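Local coordinates for protein AcrH (PDB 3WXX) that binds the translocator AopB as its chaperone in the type III secretion system of Aeromonas hydrophila, probably holding it ready for translocon assembly, at residues Q75-I80 and L107-G112. The protein carries 1 engineered substitution. Numbering follows the deposited sequence.
Sequences QFRLAI and LGELEG
Arg77, in the first turn of helix 76-89, reaches across to Glu109, the N-cap residue of helix 110-126, and the two side chains meet at about a right angle. The guanidinium comes end-on, one nitrogen to each carboxylate oxygen. Arg77 NH1 lies 2.9 Å from Glu109 OE1 in a nearly straight bond (171°). The second bond, from Arg77 NH2 to Glu109 OE2 at 2.7 Å, is more bent. Both oxygens are met on their syn sides, and the two flat groups are only 29° from coplanar. A chi1 of -163° sets CG of Arg77 across from the backbone N, and bends at chi2 and chi3 then bring the chain round to the carboxylate, whose own chain runs extended beyond CG.

Leu107 lies against one face of the guanidinium. Its CD1 sits over the centre of that face, 3.6 Å from Arg77 CZ, and meets CD1 of Ile80 tip to tip at 4.1 Å. From Phe76 it is CB rather than the ring that touches, 4.1 Å from Leu107 CG. Phe76 and Ile80 also rest on Cys103 of helix 95-106, while Ile80 packs against Trp123 of the bound AopB chain.

Between Leu107 and Glu109, Gly108 ends helix 95-106 in a Schellman motif, and this tight turn places the leucine and the glutamate on the same arginine. In this tetratricopeptide-like array of helices, the contact thus ties the start of one helix to a later interhelical turn: a bidentate ion pair at the protein surface, with one guanidinium face covered by leucine, which probably limits how far the arginine can swing.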
ATOM      1  N   GLN A  75       4.155  -4.950 -14.450  1.00 49.26           N
ATOM      2  CA  GLN A  75       3.083  -5.300 -13.536  1.00 51.83           C
ATOM      3  C   GLN A  75       2.141  -4.114 -13.251  1.00 51.00           C
ATOM      4  O   GLN A  75       2.087  -3.588 -12.136  1.00 52.12           O
ATOM      5  CB  GLN A  75       3.718  -5.838 -12.243  1.00 56.56           C
ATOM      6  CG  GLN A  75       4.239  -7.250 -12.395  1.00 60.81           C
ATOM      7  CD  GLN A  75       3.116  -8.256 -12.683  1.00 74.95           C
ATOM      8  OE1 GLN A  75       1.949  -8.050 -12.313  1.00 86.59           O
ATOM      9  NE2 GLN A  75       3.470  -9.370 -13.305  1.00 84.64           N
ATOM     10  N   PHE A  76       1.382  -3.703 -14.252  1.00 51.42           N
ATOM     11  CA  PHE A  76       0.613  -2.441 -14.185  1.00 56.90           C
ATOM     12  C   PHE A  76      -0.502  -2.406 -13.161  1.00 55.77           C
ATOM     13  O   PHE A  76      -0.768  -1.376 -12.543  1.00 60.86           O
ATOM     14  CB  PHE A  76       0.028  -2.094 -15.567  1.00 62.85           C
ATOM     15  CG  PHE A  76       1.079  -1.993 -16.646  1.00 67.59           C
ATOM     16  CD1 PHE A  76       2.030  -0.987 -16.612  1.00 59.50           C
ATOM     17  CD2 PHE A  76       1.120  -2.912 -17.680  1.00 68.59           C
ATOM     18  CE1 PHE A  76       3.004  -0.909 -17.576  1.00 62.76           C
ATOM     19  CE2 PHE A  76       2.093  -2.833 -18.654  1.00 66.25           C
ATOM     20  CZ  PHE A  76       3.034  -1.834 -18.600  1.00 69.07           C
ATOM     21  N   ARG A  77      -1.175  -3.527 -13.006  1.00 57.43           N
ATOM     22  CA  ARG A  77      -2.319  -3.619 -12.118  1.00 55.12           C
ATOM     23  C   ARG A  77      -1.859  -3.460 -10.669  1.00 50.24           C
ATOM     24  O   ARG A  77      -2.483  -2.763  -9.869  1.00 48.28           O
ATOM     25  CB  ARG A  77      -2.990  -4.983 -12.318  1.00 55.42           C
ATOM     26  CG  ARG A  77      -4.383  -5.177 -11.812  1.00 58.91           C
ATOM     27  CD  ARG A  77      -5.369  -4.126 -12.299  1.00 70.16           C
ATOM     28  NE  ARG A  77      -6.061  -4.579 -13.496  1.00 68.89           N
ATOM     29  CZ  ARG A  77      -6.983  -3.862 -14.134  1.00 70.26           C
ATOM     30  NH1 ARG A  77      -7.307  -2.641 -13.695  1.00 72.15           N
ATOM     31  NH2 ARG A  77      -7.569  -4.361 -15.222  1.00 69.21           N
ATOM     32  N   LEU A  78      -0.785  -4.170 -10.333  1.00 50.46           N
ATOM     33  CA  LEU A  78      -0.221  -4.151  -8.991  1.00 49.20           C
ATOM     34  C   LEU A  78       0.398  -2.803  -8.671  1.00 46.67           C
ATOM     35  O   LEU A  78       0.419  -2.385  -7.531  1.00 43.26           O
ATOM     36  CB  LEU A  78       0.846  -5.234  -8.846  1.00 49.93           C
ATOM     37  CG  LEU A  78       0.435  -6.717  -8.962  1.00 54.84           C
ATOM     38  CD1 LEU A  78       1.505  -7.645  -8.390  1.00 52.20           C
ATOM     39  CD2 LEU A  78      -0.905  -7.005  -8.297  1.00 49.14           C
ATOM     40  N   ALA A  79       0.904  -2.125  -9.695  1.00 46.20           N
ATOM     41  CA  ALA A  79       1.437  -0.783  -9.540  1.00 43.61           C
ATOM     42  C   ALA A  79       0.348   0.220  -9.185  1.00 40.68           C
ATOM     43  O   ALA A  79       0.534   1.067  -8.301  1.00 44.73           O
ATOM     44  CB  ALA A  79       2.138  -0.375 -10.813  1.00 45.57           C
ATOM     45  N   ILE A  80      -0.805   0.121  -9.857  1.00 41.71           N
ATOM     46  CA  ILE A  80      -1.969   0.979  -9.529  1.00 36.69           C
ATOM     47  C   ILE A  80      -2.384   0.832  -8.094  1.00 37.51           C
ATOM     48  O   ILE A  80      -2.701   1.808  -7.432  1.00 41.55           O
ATOM     49  CB  ILE A  80      -3.163   0.674 -10.405  1.00 35.98           C
ATOM     50  CG1 ILE A  80      -2.866   1.054 -11.856  1.00 39.97           C
ATOM     51  CG2 ILE A  80      -4.354   1.466  -9.960  1.00 34.19           C
ATOM     52  CD1 ILE A  80      -3.561   0.213 -12.896  1.00 41.19           C
ATOM     53  N   LEU A 107      -3.452  -0.715 -19.837  1.00 62.31           N
ATOM     54  CA  LEU A 107      -4.417  -1.824 -19.714  1.00 61.80           C
ATOM     55  C   LEU A 107      -5.721  -1.553 -20.460  1.00 59.61           C
ATOM     56  O   LEU A 107      -6.631  -2.377 -20.433  1.00 69.81           O
ATOM     57  CB  LEU A 107      -4.752  -2.081 -18.246  1.00 55.51           C
ATOM     58  CG  LEU A 107      -3.649  -2.581 -17.348  1.00 54.17           C
ATOM     59  CD1 LEU A 107      -4.106  -2.504 -15.914  1.00 54.01           C
ATOM     60  CD2 LEU A 107      -3.260  -4.004 -17.704  1.00 55.57           C
ATOM     61  N   GLY A 108      -5.831  -0.395 -21.090  1.00 50.84           N
ATOM     62  CA  GLY A 108      -7.011  -0.070 -21.839  1.00 50.47           C
ATOM     63  C   GLY A 108      -8.101   0.541 -20.991  1.00 50.95           C
ATOM     64  O   GLY A 108      -9.180   0.815 -21.495  1.00 52.86           O
ATOM     65  N   GLU A 109      -7.836   0.784 -19.712  1.00 54.37           N
ATOM     66  CA  GLU A 109      -8.856   1.387 -18.871  1.00 56.34           C
ATOM     67  C   GLU A 109      -8.859   2.905 -18.993  1.00 49.01           C
ATOM     68  O   GLU A 109      -8.308   3.624 -18.169  1.00 47.20           O
ATOM     69  CB  GLU A 109      -8.763   0.880 -17.435  1.00 60.59           C
ATOM     70  CG  GLU A 109      -9.691  -0.290 -17.219  1.00 71.46           C
ATOM     71  CD  GLU A 109      -9.184  -1.255 -16.177  1.00 80.03           C
ATOM     72  OE1 GLU A 109      -9.157  -0.877 -14.972  1.00 77.73           O
ATOM     73  OE2 GLU A 109      -8.823  -2.383 -16.580  1.00 74.44           O
ATOM     74  N   LEU A 110      -9.552   3.371 -20.023  1.00 50.96           N
ATOM     75  CA  LEU A 110      -9.490   4.773 -20.413  1.00 50.40           C
ATOM     76  C   LEU A 110     -10.220   5.659 -19.447  1.00 47.94           C
ATOM     77  O   LEU A 110      -9.754   6.741 -19.151  1.00 62.30           O
ATOM     78  CB  LEU A 110      -9.986   4.981 -21.841  1.00 49.21           C
ATOM     79  CG  LEU A 110      -9.307   4.048 -22.879  1.00 57.19           C
ATOM     80  CD1 LEU A 110      -9.694   4.469 -24.288  1.00 59.80           C
ATOM     81  CD2 LEU A 110      -7.784   3.955 -22.759  1.00 53.24           C
ATOM     82  N   GLU A 111     -11.310   5.184 -18.886  1.00 50.78           N
ATOM     83  CA  GLU A 111     -12.129   6.028 -18.033  1.00 54.89           C
ATOM     84  C   GLU A 111     -11.321   6.385 -16.808  1.00 53.68           C
ATOM     85  O   GLU A 111     -11.398   7.497 -16.307  1.00 62.36           O
ATOM     86  CB  GLU A 111     -13.443   5.354 -17.626  1.00 58.76           C
ATOM     87  CG  GLU A 111     -14.339   4.903 -18.783  1.00 74.28           C
ATOM     88  CD  GLU A 111     -13.799   3.685 -19.562  1.00 90.55           C
ATOM     89  OE1 GLU A 111     -13.031   2.857 -19.000  1.00 84.72           O
ATOM     90  OE2 GLU A 111     -14.140   3.562 -20.766  1.00110.96           O
ATOM     91  N   GLY A 112     -10.558   5.425 -16.310  1.00 49.80           N
ATOM     92  CA  GLY A 112      -9.724   5.649 -15.128  1.00 49.42           C
ATOM     93  C   GLY A 112      -8.390   6.303 -15.430  1.00 42.40           C
ATOM     94  O   GLY A 112      -7.932   7.160 -14.682  1.00 37.04           O
TER